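Local coordinates for mutual gliding-motility protein MglA (Myxococcus xanthus DK 1622, PDB 6H17), which binds and hydrolyses GTP as a small Ras-like GTPase, acting as the intracellular switch that coordinates the two gliding motilities and sets the direction and speed of gliding, at residues A[11-16]-A[185-190]; A[60-65]-A[178-183]. All coordinates share one frame; numbering follows the deposited sequence. Where two conformers were deposited one is given.

Contact 1 (A[11-16]-A[185-190]); sequences INCKIV and KLVLTE
Val187 meets the strand with both of its methyls, one for each of two residues that lie two apart along 11-16. CG1 stands 4.1 Å from Cys13 CB and, in one of the two conformers of that cysteine, 3.9 Å from Cys13 SG. CG2 takes the other neighbour, with Ile15 CD1 3.7 Å away. The valine torsion decides this division: CG1 is turned anti to the backbone N (chi1 167°), which leaves CG2 beside that nitrogen, so one methyl faces Cys13 and the other Ile15. Ile15 does not aim its beta carbon at the helix. It gets there through its longer arm, bent at chi2 (-55°), and its side chain and that of Val187 run past one another in opposite senses. The two backbones stay well apart, with Cys13 CA and Val187 CA at 7.9 Å.

Around this first shell, Leu191 of the same helix also covers Cys13 and Ile11, while Phe74 on strand 71-78 flanks Val187. Backbone bonds from Cys13 to Arg73 and His75 hold strand 10-18 parallel to strand 71-78, and Lys14, whose beta carbon faces away from the helix, has its NZ hydrogen-bonded to the carbonyls of Ile92 and Lys94. No hydrogen bond spans the two segments: the C-terminal helix meets this central strand through an apolar, non-directional join that depends on shape and burial.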
loop_
_atom_site.group_PDB
_atom_site.type_symbol
_atom_site.label_atom_id
_atom_site.label_comp_id
_atom_site.label_asym_id
_atom_site.label_seq_id
_atom_site.Cartn_x
_atom_site.Cartn_y
_atom_site.Cartn_z
ATOM N N ILE A 11 -3.260 18.075 -7.565
ATOM C CA ILE A 11 -3.596 17.242 -6.417
ATOM C C ILE A 11 -2.556 16.140 -6.307
ATOM O O ILE A 11 -2.298 15.430 -7.277
ATOM C CB ILE A 11 -4.995 16.614 -6.577
ATOM C CG1 ILE A 11 -6.074 17.691 -6.698
ATOM C CG2 ILE A 11 -5.279 15.657 -5.429
ATOM C CD1 ILE A 11 -7.445 17.141 -7.017
ATOM N N ASN A 12 -1.989 15.975 -5.115
ATOM C CA ASN A 12 -1.098 14.855 -4.848
ATOM C C ASN A 12 -1.714 13.984 -3.771
ATOM O O ASN A 12 -2.113 14.485 -2.717
ATOM C CB ASN A 12 0.285 15.342 -4.430
ATOM C CG ASN A 12 1.033 15.993 -5.578
ATOM O OD1 ASN A 12 0.948 15.546 -6.730
ATOM N ND2 ASN A 12 1.736 17.070 -5.281
ATOM N N CYS A 13 -1.838 12.701 -4.082
ATOM C CA CYS A 13 -2.395 11.687 -3.199
ATOM C C CYS A 13 -1.265 10.761 -2.768
ATOM O O CYS A 13 -0.259 10.622 -3.480
ATOM C CB CYS A 13 -3.478 10.880 -3.933
ATOM S SG CYS A 13 -4.927 11.883 -4.426
ATOM N N LYS A 14 -1.429 10.142 -1.591
ATOM C CA LYS A 14 -0.431 9.224 -1.054
ATOM C C LYS A 14 -1.049 7.870 -0.766
ATOM O O LYS A 14 -2.052 7.771 -0.050
ATOM C CB LYS A 14 0.123 9.822 0.229
ATOM C CG LYS A 14 1.175 9.006 0.917
ATOM C CD LYS A 14 1.758 9.800 2.077
ATOM C CE LYS A 14 3.039 9.204 2.573
ATOM N NZ LYS A 14 3.651 10.029 3.652
ATOM N N ILE A 15 -0.441 6.824 -1.319
ATOM C CA ILE A 15 -0.824 5.438 -1.055
ATOM C C ILE A 15 0.334 4.765 -0.338
ATOM O O ILE A 15 1.474 4.844 -0.811
ATOM C CB ILE A 15 -1.108 4.667 -2.356
ATOM C CG1 ILE A 15 -2.193 5.335 -3.193
ATOM C CG2 ILE A 15 -1.428 3.193 -2.049
ATOM C CD1 ILE A 15 -3.427 5.552 -2.507
ATOM N N VAL A 16 0.057 4.104 0.789
ATOM C CA VAL A 16 1.086 3.378 1.533
ATOM C C VAL A 16 0.797 1.879 1.463
ATOM O O VAL A 16 -0.303 1.432 1.816
ATOM C CB VAL A 16 1.188 3.857 2.994
ATOM C CG1 VAL A 16 2.188 2.996 3.763
ATOM C CG2 VAL A 16 1.594 5.322 3.025
ATOM N N LYS A 185 -9.036 4.001 -7.075
ATOM C CA LYS A 185 -10.417 4.403 -7.329
ATOM C C LYS A 185 -11.107 4.842 -6.040
ATOM O O LYS A 185 -11.849 5.829 -6.036
ATOM C CB LYS A 185 -11.167 3.259 -8.005
ATOM C CG LYS A 185 -12.617 3.566 -8.344
ATOM C CD LYS A 185 -13.231 2.444 -9.167
ATOM C CE LYS A 185 -14.647 2.800 -9.587
ATOM N NZ LYS A 185 -15.375 1.642 -10.177
ATOM N N LEU A 186 -10.881 4.127 -4.931
ATOM C CA LEU A 186 -11.460 4.541 -3.658
ATOM C C LEU A 186 -10.961 5.921 -3.241
ATOM O O LEU A 186 -11.738 6.740 -2.739
ATOM C CB LEU A 186 -11.135 3.516 -2.572
ATOM C CG LEU A 186 -11.813 2.161 -2.737
ATOM C CD1 LEU A 186 -11.273 1.186 -1.679
ATOM C CD2 LEU A 186 -13.317 2.259 -2.654
ATOM N N VAL A 187 -9.667 6.192 -3.433
ATOM C CA VAL A 187 -9.110 7.500 -3.094
ATOM C C VAL A 187 -9.736 8.585 -3.959
ATOM O O VAL A 187 -10.106 9.656 -3.466
ATOM C CB VAL A 187 -7.575 7.464 -3.225
ATOM C CG1 VAL A 187 -7.006 8.872 -3.187
ATOM C CG2 VAL A 187 -6.974 6.595 -2.127
ATOM N N LEU A 188 -9.855 8.339 -5.265
ATOM C CA LEU A 188 -10.451 9.340 -6.149
ATOM C C LEU A 188 -11.898 9.621 -5.776
ATOM O O LEU A 188 -12.347 10.773 -5.833
ATOM C CB LEU A 188 -10.349 8.874 -7.598
ATOM C CG LEU A 188 -8.970 8.973 -8.238
ATOM C CD1 LEU A 188 -8.981 8.186 -9.544
ATOM C CD2 LEU A 188 -8.557 10.400 -8.506
ATOM N N THR A 189 -12.658 8.582 -5.436
ATOM C CA THR A 189 -14.050 8.789 -5.039
ATOM C C THR A 189 -14.126 9.711 -3.831
ATOM O O THR A 189 -14.997 10.593 -3.768
ATOM C CB THR A 189 -14.708 7.439 -4.764
ATOM O OG1 THR A 189 -14.790 6.695 -5.985
ATOM C CG2 THR A 189 -16.107 7.625 -4.184
ATOM N N GLU A 190 -13.211 9.544 -2.870
ATOM C CA GLU A 190 -13.206 10.419 -1.700
ATOM C C GLU A 190 -12.857 11.853 -2.084
ATOM O O GLU A 190 -13.491 12.800 -1.600
ATOM C CB GLU A 190 -12.248 9.892 -0.633
ATOM C CG GLU A 190 -12.732 8.628 0.060
ATOM C CD GLU A 190 -14.173 8.731 0.532
ATOM O OE1 GLU A 190 -14.470 9.654 1.320
ATOM O OE2 GLU A 190 -15.013 7.910 0.094
#

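Contact 2 (A[60-65]-A[178-183])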
loop_
_atom_site.group_PDB
_atom_site.type_symbol
_atom_site.label_atom_id
_atom_site.label_comp_id
_atom_site.label_asym_id
_atom_site.label_seq_id
_atom_site.Cartn_x
_atom_site.Cartn_y
_atom_site.Cartn_z
ATOM N N LEU A 60 7.270 5.798 -5.566
ATOM C CA LEU A 60 6.965 5.703 -6.993
ATOM C C LEU A 60 5.784 6.604 -7.332
ATOM O O LEU A 60 4.668 6.368 -6.851
ATOM C CB LEU A 60 6.602 4.268 -7.372
ATOM C CG LEU A 60 6.052 4.035 -8.785
ATOM C CD1 LEU A 60 7.029 4.501 -9.845
ATOM C CD2 LEU A 60 5.754 2.554 -8.981
ATOM N N PRO A 61 5.988 7.652 -8.144
ATOM C CA PRO A 61 4.860 8.491 -8.571
ATOM C C PRO A 61 4.224 7.991 -9.855
ATOM O O PRO A 61 4.907 7.531 -10.772
ATOM C CB PRO A 61 5.519 9.858 -8.786
ATOM C CG PRO A 61 6.928 9.588 -9.090
ATOM C CD PRO A 61 7.287 8.209 -8.564
ATOM N N LEU A 62 2.892 8.084 -9.916
ATOM C CA LEU A 62 2.130 7.558 -11.029
ATOM C C LEU A 62 0.946 8.452 -11.350
ATOM O O LEU A 62 0.389 9.114 -10.468
ATOM C CB LEU A 62 1.498 6.186 -10.688
ATOM C CG LEU A 62 2.420 5.036 -10.350
ATOM C CD1 LEU A 62 1.609 3.835 -9.877
ATOM C CD2 LEU A 62 3.248 4.640 -11.556
ATOM N N SER A 63 0.531 8.404 -12.604
ATOM C CA SER A 63 -0.742 8.963 -13.037
ATOM C C SER A 63 -1.738 7.821 -13.155
ATOM O O SER A 63 -1.487 6.839 -13.865
ATOM C CB SER A 63 -0.603 9.678 -14.374
ATOM O OG SER A 63 0.318 10.752 -14.284
ATOM N N LEU A 64 -2.861 7.938 -12.454
ATOM C CA LEU A 64 -3.917 6.943 -12.499
ATOM C C LEU A 64 -5.154 7.705 -12.997
ATOM O O LEU A 64 -5.083 8.341 -14.048
ATOM C CB LEU A 64 -4.002 6.174 -11.192
ATOM C CG LEU A 64 -2.694 5.444 -10.806
ATOM C CD1 LEU A 64 -2.661 4.951 -9.377
ATOM C CD2 LEU A 64 -2.458 4.267 -11.760
ATOM N N GLY A 65 -6.244 7.687 -12.275
ATOM C CA GLY A 65 -7.423 8.398 -12.707
ATOM C C GLY A 65 -7.320 9.902 -12.533
ATOM O O GLY A 65 -6.392 10.457 -11.940
ATOM N N ASP A 178 -4.650 -4.977 -10.240
ATOM C CA ASP A 178 -6.009 -4.940 -9.700
ATOM C C ASP A 178 -6.030 -4.330 -8.304
ATOM O O ASP A 178 -6.933 -3.556 -7.960
ATOM C CB ASP A 178 -6.634 -6.331 -9.655
ATOM C CG ASP A 178 -7.099 -6.819 -11.006
ATOM O OD1 ASP A 178 -7.095 -6.040 -11.992
ATOM O OD2 ASP A 178 -7.498 -7.999 -11.060
ATOM N N THR A 179 -5.055 -4.689 -7.471
ATOM C CA THR A 179 -4.970 -4.135 -6.119
ATOM C C THR A 179 -4.796 -2.626 -6.176
ATOM O O THR A 179 -5.500 -1.876 -5.484
ATOM C CB THR A 179 -3.786 -4.766 -5.383
ATOM O OG1 THR A 179 -3.956 -6.177 -5.223
ATOM C CG2 THR A 179 -3.579 -4.178 -3.999
ATOM N N LEU A 180 -3.833 -2.166 -6.980
ATOM C CA LEU A 180 -3.550 -0.740 -7.089
ATOM C C LEU A 180 -4.760 0.022 -7.611
ATOM O O LEU A 180 -5.119 1.081 -7.075
ATOM C CB LEU A 180 -2.359 -0.542 -8.019
ATOM C CG LEU A 180 -2.029 0.926 -8.371
ATOM C CD1 LEU A 180 -1.595 1.686 -7.122
ATOM C CD2 LEU A 180 -0.938 0.991 -9.443
ATOM N N LYS A 181 -5.369 -0.468 -8.684
ATOM C CA LYS A 181 -6.486 0.254 -9.278
ATOM C C LYS A 181 -7.644 0.334 -8.308
ATOM O O LYS A 181 -8.369 1.335 -8.290
ATOM C CB LYS A 181 -6.890 -0.403 -10.596
ATOM C CG LYS A 181 -5.876 -0.169 -11.698
ATOM C CD LYS A 181 -6.065 -1.098 -12.886
ATOM C CE LYS A 181 -5.204 -0.664 -14.071
ATOM N NZ LYS A 181 -4.355 0.539 -13.786
ATOM N N ALA A 182 -7.846 -0.695 -7.494
ATOM C CA ALA A 182 -8.945 -0.675 -6.531
ATOM C C ALA A 182 -8.742 0.425 -5.491
ATOM O O ALA A 182 -9.656 1.205 -5.208
ATOM C CB ALA A 182 -9.110 -2.044 -5.863
ATOM N N VAL A 183 -7.556 0.509 -4.909
ATOM C CA VAL A 183 -7.345 1.531 -3.886
ATOM C C VAL A 183 -7.335 2.929 -4.500
ATOM O O VAL A 183 -7.846 3.880 -3.899
ATOM C CB VAL A 183 -6.101 1.240 -3.029
ATOM C CG1 VAL A 183 -4.826 1.530 -3.783
ATOM C CG2 VAL A 183 -6.177 2.060 -1.724
#
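Leu180 lays its forked end against the ends of Leu62 and Leu64, which also approach each other. CD2 comes 3.8 Å from Leu62 CD1, whereas Leu64 CD1 rests over the fork almost evenly, 4.1 Å from Leu180 CD1 and 4.2 Å from Leu180 CG. What sends the fork across is the helix side chain's first torsion, with CG anti to the backbone N (chi1 173°). Leu62 and Leu64 instead carry CG beside their own nitrogen, and their side chains cross that of Leu180 obliquely. Every touching atom is carbon, and no hydrogen bond links the segments.

The strand ends at Leu62, so Leu64 reaches the helix from the loop that follows. It is less deeply buried than the other two leucines. Leu76 of strand 71-78 touches both Leu62 and Leu180, and Phe74 lies against Leu64. Ile32 of helix 25-35, which follows the P-loop, also meets both Leu62 and Leu180. The three leucines sit where the P-loop helix and the C-terminal helix come together over one face of the Ras-like sheet.

In the fold
Helix 176-193 serves both contacts, and both reach the same mixed sheet: contact 1 on strand 10-18, contact 2 at the end of strand 52-62 and the loop beyond. Strand 71-78 runs between those two strands and contributes Phe74 to both surroundings. Each contact is apolar and largely buried, but contact 1 pairs beta-branched side chains with a cysteine and is wholly core, whereas contact 2 is leucine on leucine and has one partly exposed member, Leu64, in the loop. Their centres lie about 9 Å apart, and they join directly, with Ile15 CG2 4.2 Å from Val183 CG1. Along the chain contact 2 nests within the loop that contact 1 closes.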